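Local coordinates for uncharacterized protein Rv3272 (Mycobacterium tuberculosis, PDB 5YX6) that binds fatty acyl-CoAs, palmitoyl-CoA most tightly, and is probably a family III CoA transferase of fatty acid metabolism, at residues 12-17 and 35-40; 31-36 and 374-379; 96-101 and 124-129. All coordinates share one frame; numbering follows the deposited sequence.

Interaction 1: 12-17 and 35-40; sequences GFRVLD and GAEVIK
R14 and E37 each carry CG anti to the backbone N (chi1 173° and 172°), which sends both chains the same way from neighbouring strands. The E37 chain then runs on extended. The R14 chain bends at chi3 (-67°), and this turns its guanidinium edge onto the carboxylate. The grip is side-on, with two nitrogens on one oxygen. R14 NE lies 2.7 Å from E37 OE1, and R14 NH2 lies 2.9 Å from the same E37 OE1. Both nitrogens come from one face of the carboxylate, and NE stands well above its plane. The oxygen stays close to the guanidinium plane, although the two flat groups are clearly tilted against each other. E37 OE2 turns to K74 and R14 NH1 to T95, so each end of the salt bridge has a second partner. I39 CD1 packs on the aliphatic part of the arginine, 4.0 Å from R14 CD.

On the other face of the sheet V15 and V38 run alongside each other, with V15 CB 3.8 Å from V38 CG2. A36 CB extends this apolar patch. D17 CB rests against V38 CG1, while its carboxylate is held by T19 and K73.

The backbones join in parallel register, R14 opposite E37 through D17 opposite K40. I39 N to V15 O is 2.7 Å and nearly straight. E37 N also reaches back to F13 O, just before the strand.

The two strands are the ends of a beta-alpha-beta unit whose crossover is helix 23-33. Strand 98-101 flanks 14-17 on its other edge. F390 of helix 387-390 packs on R14, E37 and I39. F13 leans on helix 173-196 and makes a cation-pi contact with R195 of the second subunit.

Interaction 2: 31-36 and 374-379; sequences LVDLGA and AVVTDP
D33 and A374 form the tight part of this contact. The side chain of D33, on the last turn of its helix, sits over the A374 carbonyl, with D33 CB 3.3 Å from A374 O. The carboxylate carbon follows, D33 CG lying 3.5 Å from A374 O. The torsion of D33 (chi1 -63°) places CG anti to its own carbonyl carbon, and the carboxylate then lies close to the A374 carbonyl. A374 CB adds a looser touch, 4.3 Å from D33 CB.

Further along the loop the fit is more open, and a water takes over. It donates to D33 OD1 at 2.8 Å and accepts from V376 N at 3.1 Å. This bridges a pair that is 4.0 Å apart directly, D33 OD1 to V376 N. The same OD1 takes a bond from Q29, one turn earlier in the helix. OD2 is paired with T365. The buried carboxylate is therefore held at both oxygens, which fixes its rotation.

Beyond the water a single apolar touch remains, V32 CG1 to V376 CG1 at 4.0 Å. After V376 the loop moves off, and T377, D378 and P379 are exposed.

The helix closes with a Schellman motif in which G35, at positive phi, is the C' residue. A36 N returns to L31 O and G35 N to V32 O. K8 binds the D33 carbonyl beside this end. The contact joins the end of helix 23-33 to the loop between strand 368-369 and helix 387-390. L31 and V32 pack inward on strand 37-42, and Y369 of strand 368-369 lies against A374.

Interaction 3: 96-101 and 124-129; sequences ADVVLE and NLIYAR
E101 and R129 meet where strand 98-101 ends, while the neighbouring strand runs on to 131. R129 NE lies 3.0 Å from E101 OE1 and comes nearly along its C-O axis. Only NE makes the direct bond; the carboxylate and guanidinium planes stand 70° apart. The bend of E101 at chi2 (-99°) swings the carboxylate across to the arginine. A water between E101 OE2 and R129 NH1 adds a second path, its bond to OE2 weak.

On the same face V99 CG1 sits over the Y127 ring, 4.2 Å from CE2 and toward its rim. V99 CG2 meets L125 CD2 at 4.0 Å. The other face is apolar, with L100 CD2 3.6 Å from A128 CB.

The backbones set this pairing in parallel register, from V98 beside I126 to E101 beside R129. I126 N to D97 O, at 2.9 Å, starts the ladder, and E101 N to A128 O ends it.

Outer residues hold R129 and Y127. E109 takes R129 NH2, and the L113 carbonyl takes Y127 OH. Near the start of both segments, R193 binds D97 and the carbonyl of N124. Helix 115-121 covers L125 and Y127, while helix 173-196 covers V98, L100 and I126. N124, with R193, belongs to the pocket occupied by benzamidine. Helices on both faces of a parallel sheet are characteristic of the large Rossmann-fold domain of this family.

Interactions 1 and 3 are buried strand pairings in one parallel sheet. Strands 14-17 and 98-101 are neighbours there, so the two contacts adjoin through L16 N to V98 O and R14 N to D97 OD2. Each combines a backbone ladder with an arginine-glutamate salt bridge, side-on in interaction 1 and through one nitrogen in interaction 3. Interaction 2 is smaller and only partly buried. It shares G35 and A36 with interaction 1, but joins a helix end to a late loop through a water and van der Waals touches. V38 of interaction 1 packs on V32, and L31 reaches L100 of interaction 3, tying helix 23-33 to the sheet.

Interaction 1: 12-17 and 35-40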
loop_
_atom_site.group_PDB
_atom_site.type_symbol
_atom_site.label_atom_id
_atom_site.label_comp_id
_atom_site.label_asym_id
_atom_site.label_seq_id
_atom_site.Cartn_x
_atom_site.Cartn_y
_atom_site.Cartn_z
ATOM N N GLY A 12 24.634 11.360 0.855
ATOM C CA GLY A 12 25.133 12.102 1.991
ATOM C C GLY A 12 24.301 11.957 3.252
ATOM O O GLY A 12 24.774 12.299 4.332
ATOM N N PHE A 13 23.076 11.446 3.138
ATOM C CA PHE A 13 22.227 11.261 4.320
ATOM C C PHE A 13 22.504 9.925 5.004
ATOM O O PHE A 13 22.635 8.891 4.345
ATOM C CB PHE A 13 20.743 11.338 3.958
ATOM C CG PHE A 13 20.271 12.712 3.595
ATOM C CD1 PHE A 13 20.882 13.836 4.117
ATOM C CD2 PHE A 13 19.208 12.879 2.730
ATOM C CE1 PHE A 13 20.437 15.104 3.774
ATOM C CE2 PHE A 13 18.757 14.134 2.397
ATOM C CZ PHE A 13 19.372 15.249 2.916
ATOM N N ARG A 14 22.550 9.945 6.329
ATOM C CA ARG A 14 22.795 8.731 7.090
ATOM C C ARG A 14 21.564 8.344 7.904
ATOM O O ARG A 14 20.982 9.170 8.604
ATOM C CB ARG A 14 24.009 8.908 8.008
ATOM C CG ARG A 14 24.213 7.742 8.964
ATOM C CD ARG A 14 25.508 7.871 9.699
ATOM N NE ARG A 14 26.631 7.740 8.784
ATOM C CZ ARG A 14 27.906 7.862 9.145
ATOM N NH1 ARG A 14 28.217 8.101 10.412
ATOM N NH2 ARG A 14 28.870 7.727 8.241
ATOM N N VAL A 15 21.172 7.081 7.804
ATOM C CA VAL A 15 19.993 6.586 8.495
ATOM C C VAL A 15 20.377 5.483 9.468
ATOM O O VAL A 15 21.093 4.556 9.107
ATOM C CB VAL A 15 18.942 6.054 7.498
ATOM C CG1 VAL A 15 17.707 5.550 8.230
ATOM C CG2 VAL A 15 18.578 7.133 6.467
ATOM N N LEU A 16 19.905 5.596 10.702
ATOM C CA LEU A 16 20.075 4.554 11.712
ATOM C C LEU A 16 18.817 3.704 11.801
ATOM O O LEU A 16 17.792 4.177 12.293
ATOM C CB LEU A 16 20.377 5.173 13.073
ATOM C CG LEU A 16 21.841 5.181 13.473
ATOM C CD1 LEU A 16 22.636 5.925 12.418
ATOM C CD2 LEU A 16 22.013 5.802 14.861
ATOM N N ASP A 17 18.892 2.458 11.341
ATOM C CA ASP A 17 17.691 1.626 11.181
ATOM C C ASP A 17 17.586 0.566 12.281
ATOM O O ASP A 17 18.252 -0.464 12.205
ATOM C CB ASP A 17 17.704 0.955 9.794
ATOM C CG ASP A 17 16.419 0.170 9.484
ATOM O OD1 ASP A 17 15.529 0.115 10.359
ATOM O OD2 ASP A 17 16.301 -0.402 8.360
ATOM N N GLY A 35 19.691 6.274 -2.370
ATOM C CA GLY A 35 21.065 6.696 -2.159
ATOM C C GLY A 35 21.536 6.941 -0.730
ATOM O O GLY A 35 22.695 7.304 -0.504
ATOM N N ALA A 36 20.663 6.730 0.246
ATOM C CA ALA A 36 21.035 6.975 1.640
ATOM C C ALA A 36 21.972 5.891 2.164
ATOM O O ALA A 36 21.938 4.751 1.705
ATOM C CB ALA A 36 19.794 7.052 2.515
ATOM N N GLU A 37 22.832 6.259 3.104
ATOM C CA GLU A 37 23.595 5.276 3.855
ATOM C C GLU A 37 22.743 4.820 5.026
ATOM O O GLU A 37 22.519 5.578 5.961
ATOM C CB GLU A 37 24.920 5.858 4.347
ATOM C CG GLU A 37 25.692 4.941 5.296
ATOM C CD GLU A 37 27.015 5.544 5.778
ATOM O OE1 GLU A 37 27.001 6.673 6.318
ATOM O OE2 GLU A 37 28.067 4.886 5.628
ATOM N N VAL A 38 22.276 3.578 4.979
ATOM C CA VAL A 38 21.377 3.067 6.002
ATOM C C VAL A 38 22.058 2.012 6.860
ATOM O O VAL A 38 22.497 0.981 6.372
ATOM C CB VAL A 38 20.100 2.472 5.378
ATOM C CG1 VAL A 38 19.239 1.814 6.446
ATOM C CG2 VAL A 38 19.326 3.552 4.624
ATOM N N ILE A 39 22.147 2.286 8.152
ATOM C CA ILE A 39 22.870 1.419 9.069
ATOM C C ILE A 39 21.892 0.648 9.937
ATOM O O ILE A 39 21.188 1.245 10.755
ATOM C CB ILE A 39 23.824 2.222 9.980
ATOM C CG1 ILE A 39 24.797 3.049 9.147
ATOM C CG2 ILE A 39 24.565 1.294 10.937
ATOM C CD1 ILE A 39 25.683 3.933 9.989
ATOM N N LYS A 40 21.828 -0.667 9.726
ATOM C CA LYS A 40 21.020 -1.549 10.559
ATOM C C LYS A 40 21.639 -1.661 11.943
ATOM O O LYS A 40 22.852 -1.765 12.071
ATOM C CB LYS A 40 20.899 -2.947 9.948
ATOM C CG LYS A 40 19.933 -3.090 8.810
ATOM C CD LYS A 40 19.778 -4.559 8.438
ATOM C CE LYS A 40 18.822 -5.299 9.376
ATOM N NZ LYS A 40 17.417 -4.792 9.290
#

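Interaction 2: 31-36 and 374-379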
loop_
_atom_site.group_PDB
_atom_site.type_symbol
_atom_site.label_atom_id
_atom_site.label_comp_id
_atom_site.label_asym_id
_atom_site.label_seq_id
_atom_site.Cartn_x
_atom_site.Cartn_y
_atom_site.Cartn_z
ATOM N N LEU A 31 14.886 3.877 1.042
ATOM C CA LEU A 31 15.898 4.899 1.291
ATOM C C LEU A 31 17.259 4.548 0.693
ATOM O O LEU A 31 17.939 5.413 0.128
ATOM C CB LEU A 31 16.045 5.138 2.798
ATOM C CG LEU A 31 15.099 6.125 3.499
ATOM C CD1 LEU A 31 14.008 6.646 2.585
ATOM C CD2 LEU A 31 14.510 5.534 4.763
ATOM N N VAL A 32 17.649 3.281 0.813
ATOM C CA VAL A 32 18.876 2.783 0.203
ATOM C C VAL A 32 18.852 2.957 -1.304
ATOM O O VAL A 32 19.823 3.419 -1.891
ATOM C CB VAL A 32 19.113 1.296 0.534
ATOM C CG1 VAL A 32 20.237 0.721 -0.310
ATOM C CG2 VAL A 32 19.446 1.143 1.998
ATOM N N ASP A 33 17.732 2.593 -1.924
ATOM C CA ASP A 33 17.581 2.713 -3.372
ATOM C C ASP A 33 17.720 4.172 -3.819
ATOM O O ASP A 33 18.168 4.458 -4.929
ATOM C CB ASP A 33 16.226 2.163 -3.822
ATOM C CG ASP A 33 16.066 0.656 -3.542
ATOM O OD1 ASP A 33 17.091 -0.043 -3.334
ATOM O OD2 ASP A 33 14.906 0.166 -3.567
ATOM N N LEU A 34 17.339 5.091 -2.939
ATOM C CA LEU A 34 17.415 6.512 -3.231
ATOM C C LEU A 34 18.763 7.118 -2.812
ATOM O O LEU A 34 18.958 8.329 -2.900
ATOM C CB LEU A 34 16.253 7.238 -2.548
ATOM C CG LEU A 34 14.877 6.782 -3.055
ATOM C CD1 LEU A 34 13.747 7.405 -2.241
ATOM C CD2 LEU A 34 14.698 7.078 -4.549
ATOM N N GLY A 35 19.691 6.274 -2.370
ATOM C CA GLY A 35 21.065 6.696 -2.159
ATOM C C GLY A 35 21.536 6.941 -0.730
ATOM O O GLY A 35 22.695 7.304 -0.504
ATOM N N ALA A 36 20.663 6.730 0.246
ATOM C CA ALA A 36 21.035 6.975 1.640
ATOM C C ALA A 36 21.972 5.891 2.164
ATOM O O ALA A 36 21.938 4.751 1.705
ATOM C CB ALA A 36 19.794 7.052 2.515
ATOM N N ALA A 374 16.732 3.518 -9.314
ATOM C CA ALA A 374 16.386 3.304 -7.909
ATOM C C ALA A 374 16.564 1.853 -7.495
ATOM O O ALA A 374 15.648 1.234 -6.965
ATOM C CB ALA A 374 14.955 3.747 -7.639
ATOM N N VAL A 375 17.758 1.320 -7.730
ATOM C CA VAL A 375 18.101 -0.040 -7.332
ATOM C C VAL A 375 19.516 -0.069 -6.785
ATOM O O VAL A 375 20.311 0.838 -7.044
ATOM C CB VAL A 375 18.009 -1.042 -8.494
ATOM C CG1 VAL A 375 16.649 -0.953 -9.180
ATOM C CG2 VAL A 375 19.131 -0.795 -9.482
ATOM N N VAL A 376 19.827 -1.117 -6.027
ATOM C CA VAL A 376 21.197 -1.359 -5.598
ATOM C C VAL A 376 21.533 -2.820 -5.890
ATOM O O VAL A 376 20.662 -3.691 -5.821
ATOM C CB VAL A 376 21.410 -1.011 -4.091
ATOM C CG1 VAL A 376 20.822 -2.074 -3.173
ATOM C CG2 VAL A 376 22.886 -0.811 -3.796
ATOM N N THR A 377 22.777 -3.077 -6.282
ATOM C CA THR A 377 23.201 -4.434 -6.625
ATOM C C THR A 377 23.837 -5.164 -5.440
ATOM O O THR A 377 23.830 -6.395 -5.405
ATOM C CB THR A 377 24.213 -4.438 -7.794
ATOM O OG1 THR A 377 25.214 -3.431 -7.570
ATOM C CG2 THR A 377 23.514 -4.157 -9.112
ATOM N N ASP A 378 24.373 -4.403 -4.482
ATOM C CA ASP A 378 25.020 -4.955 -3.291
ATOM C C ASP A 378 24.150 -5.962 -2.555
ATOM O O ASP A 378 22.929 -5.821 -2.502
ATOM C CB ASP A 378 25.415 -3.848 -2.301
ATOM C CG ASP A 378 26.243 -2.747 -2.934
ATOM O OD1 ASP A 378 26.802 -2.956 -4.033
ATOM O OD2 ASP A 378 26.332 -1.659 -2.322
ATOM N N PRO A 379 24.788 -6.990 -1.984
ATOM C CA PRO A 379 24.117 -7.962 -1.130
ATOM C C PRO A 379 23.820 -7.358 0.237
ATOM O O PRO A 379 24.320 -6.277 0.563
ATOM C CB PRO A 379 25.150 -9.080 -1.015
ATOM C CG PRO A 379 26.449 -8.356 -1.077
ATOM C CD PRO A 379 26.237 -7.245 -2.064
HETATM O O HOH W 1 17.401 -2.488 -4.765
#

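Interaction 3: 96-101 and 124-129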
loop_
_atom_site.group_PDB
_atom_site.type_symbol
_atom_site.label_atom_id
_atom_site.label_comp_id
_atom_site.label_asym_id
_atom_site.label_seq_id
_atom_site.Cartn_x
_atom_site.Cartn_y
_atom_site.Cartn_z
ATOM N N ALA A 96 23.796 11.176 12.645
ATOM C CA ALA A 96 22.720 10.703 11.774
ATOM C C ALA A 96 21.735 11.795 11.374
ATOM O O ALA A 96 21.488 12.736 12.123
ATOM C CB ALA A 96 21.972 9.565 12.446
ATOM N N ASP A 97 21.148 11.637 10.191
ATOM C CA ASP A 97 20.076 12.510 9.748
ATOM C C ASP A 97 18.720 11.953 10.182
ATOM O O ASP A 97 17.804 12.704 10.515
ATOM C CB ASP A 97 20.113 12.668 8.230
ATOM C CG ASP A 97 21.439 13.221 7.738
ATOM O OD1 ASP A 97 21.598 14.465 7.757
ATOM O OD2 ASP A 97 22.312 12.419 7.325
ATOM N N VAL A 98 18.595 10.630 10.172
ATOM C CA VAL A 98 17.333 9.968 10.504
ATOM C C VAL A 98 17.538 8.782 11.444
ATOM O O VAL A 98 18.490 8.017 11.298
ATOM C CB VAL A 98 16.605 9.457 9.243
ATOM C CG1 VAL A 98 15.289 8.820 9.611
ATOM C CG2 VAL A 98 16.374 10.587 8.236
ATOM N N VAL A 99 16.643 8.640 12.411
ATOM C CA VAL A 99 16.501 7.390 13.141
ATOM C C VAL A 99 15.158 6.730 12.791
ATOM O O VAL A 99 14.114 7.383 12.846
ATOM C CB VAL A 99 16.606 7.617 14.669
ATOM C CG1 VAL A 99 16.136 6.389 15.433
ATOM C CG2 VAL A 99 18.030 7.972 15.036
ATOM N N LEU A 100 15.201 5.451 12.411
ATOM C CA LEU A 100 14.003 4.635 12.173
ATOM C C LEU A 100 13.844 3.626 13.285
ATOM O O LEU A 100 14.764 2.851 13.557
ATOM C CB LEU A 100 14.072 3.879 10.851
ATOM C CG LEU A 100 14.118 4.613 9.524
ATOM C CD1 LEU A 100 14.082 3.602 8.399
ATOM C CD2 LEU A 100 12.931 5.541 9.453
ATOM N N GLU A 101 12.688 3.628 13.937
ATOM C CA GLU A 101 12.446 2.679 15.020
ATOM C C GLU A 101 11.061 2.022 14.959
ATOM O O GLU A 101 10.073 2.681 14.643
ATOM C CB GLU A 101 12.632 3.398 16.353
ATOM C CG GLU A 101 12.270 2.558 17.544
ATOM C CD GLU A 101 10.881 2.849 18.078
ATOM O OE1 GLU A 101 10.466 4.030 18.062
ATOM O OE2 GLU A 101 10.217 1.894 18.528
ATOM N N ASN A 124 19.248 18.443 14.272
ATOM C CA ASN A 124 18.888 18.177 12.883
ATOM C C ASN A 124 18.340 16.764 12.684
ATOM O O ASN A 124 18.038 16.358 11.564
ATOM C CB ASN A 124 20.090 18.404 11.958
ATOM C CG ASN A 124 20.423 19.876 11.770
ATOM O OD1 ASN A 124 19.549 20.740 11.856
ATOM N ND2 ASN A 124 21.685 20.164 11.491
ATOM N N LEU A 125 18.213 16.023 13.777
ATOM C CA LEU A 125 17.799 14.628 13.703
ATOM C C LEU A 125 16.295 14.447 13.495
ATOM O O LEU A 125 15.472 14.957 14.252
ATOM C CB LEU A 125 18.231 13.878 14.960
ATOM C CG LEU A 125 17.935 12.381 14.915
ATOM C CD1 LEU A 125 18.732 11.732 13.801
ATOM C CD2 LEU A 125 18.268 11.751 16.245
ATOM N N ILE A 126 15.960 13.704 12.450
ATOM C CA ILE A 126 14.595 13.295 12.193
ATOM C C ILE A 126 14.364 11.940 12.858
ATOM O O ILE A 126 15.194 11.032 12.753
ATOM C CB ILE A 126 14.323 13.249 10.681
ATOM C CG1 ILE A 126 14.292 14.679 10.146
ATOM C CG2 ILE A 126 13.019 12.526 10.370
ATOM C CD1 ILE A 126 14.656 14.805 8.708
ATOM N N TYR A 127 13.266 11.830 13.595
ATOM C CA TYR A 127 12.963 10.630 14.367
ATOM C C TYR A 127 11.669 9.992 13.865
ATOM O O TYR A 127 10.624 10.621 13.909
ATOM C CB TYR A 127 12.844 10.985 15.849
ATOM C CG TYR A 127 13.067 9.844 16.808
ATOM C CD1 TYR A 127 12.089 8.877 17.014
ATOM C CD2 TYR A 127 14.245 9.752 17.537
ATOM C CE1 TYR A 127 12.291 7.839 17.907
ATOM C CE2 TYR A 127 14.456 8.721 18.427
ATOM C CZ TYR A 127 13.479 7.769 18.611
ATOM O OH TYR A 127 13.694 6.743 19.507
ATOM N N ALA A 128 11.737 8.757 13.382
ATOM C CA ALA A 128 10.568 8.118 12.784
ATOM C C ALA A 128 10.157 6.828 13.500
ATOM O O ALA A 128 10.974 5.930 13.674
ATOM C CB ALA A 128 10.829 7.844 11.299
ATOM N N ARG A 129 8.889 6.742 13.903
ATOM C CA ARG A 129 8.369 5.587 14.645
ATOM C C ARG A 129 7.283 4.817 13.891
ATOM O O ARG A 129 6.281 5.391 13.459
ATOM C CB ARG A 129 7.830 6.032 16.002
ATOM C CG ARG A 129 8.673 7.128 16.627
ATOM C CD ARG A 129 8.314 7.397 18.070
ATOM N NE ARG A 129 8.757 6.327 18.956
ATOM C CZ ARG A 129 8.813 6.439 20.275
ATOM N NH1 ARG A 129 9.233 5.419 21.012
ATOM N NH2 ARG A 129 8.465 7.580 20.853
HETATM O O HOH W 2 10.004 2.480 21.151
HETATM O O HOH W 3 7.618 3.182 18.805
#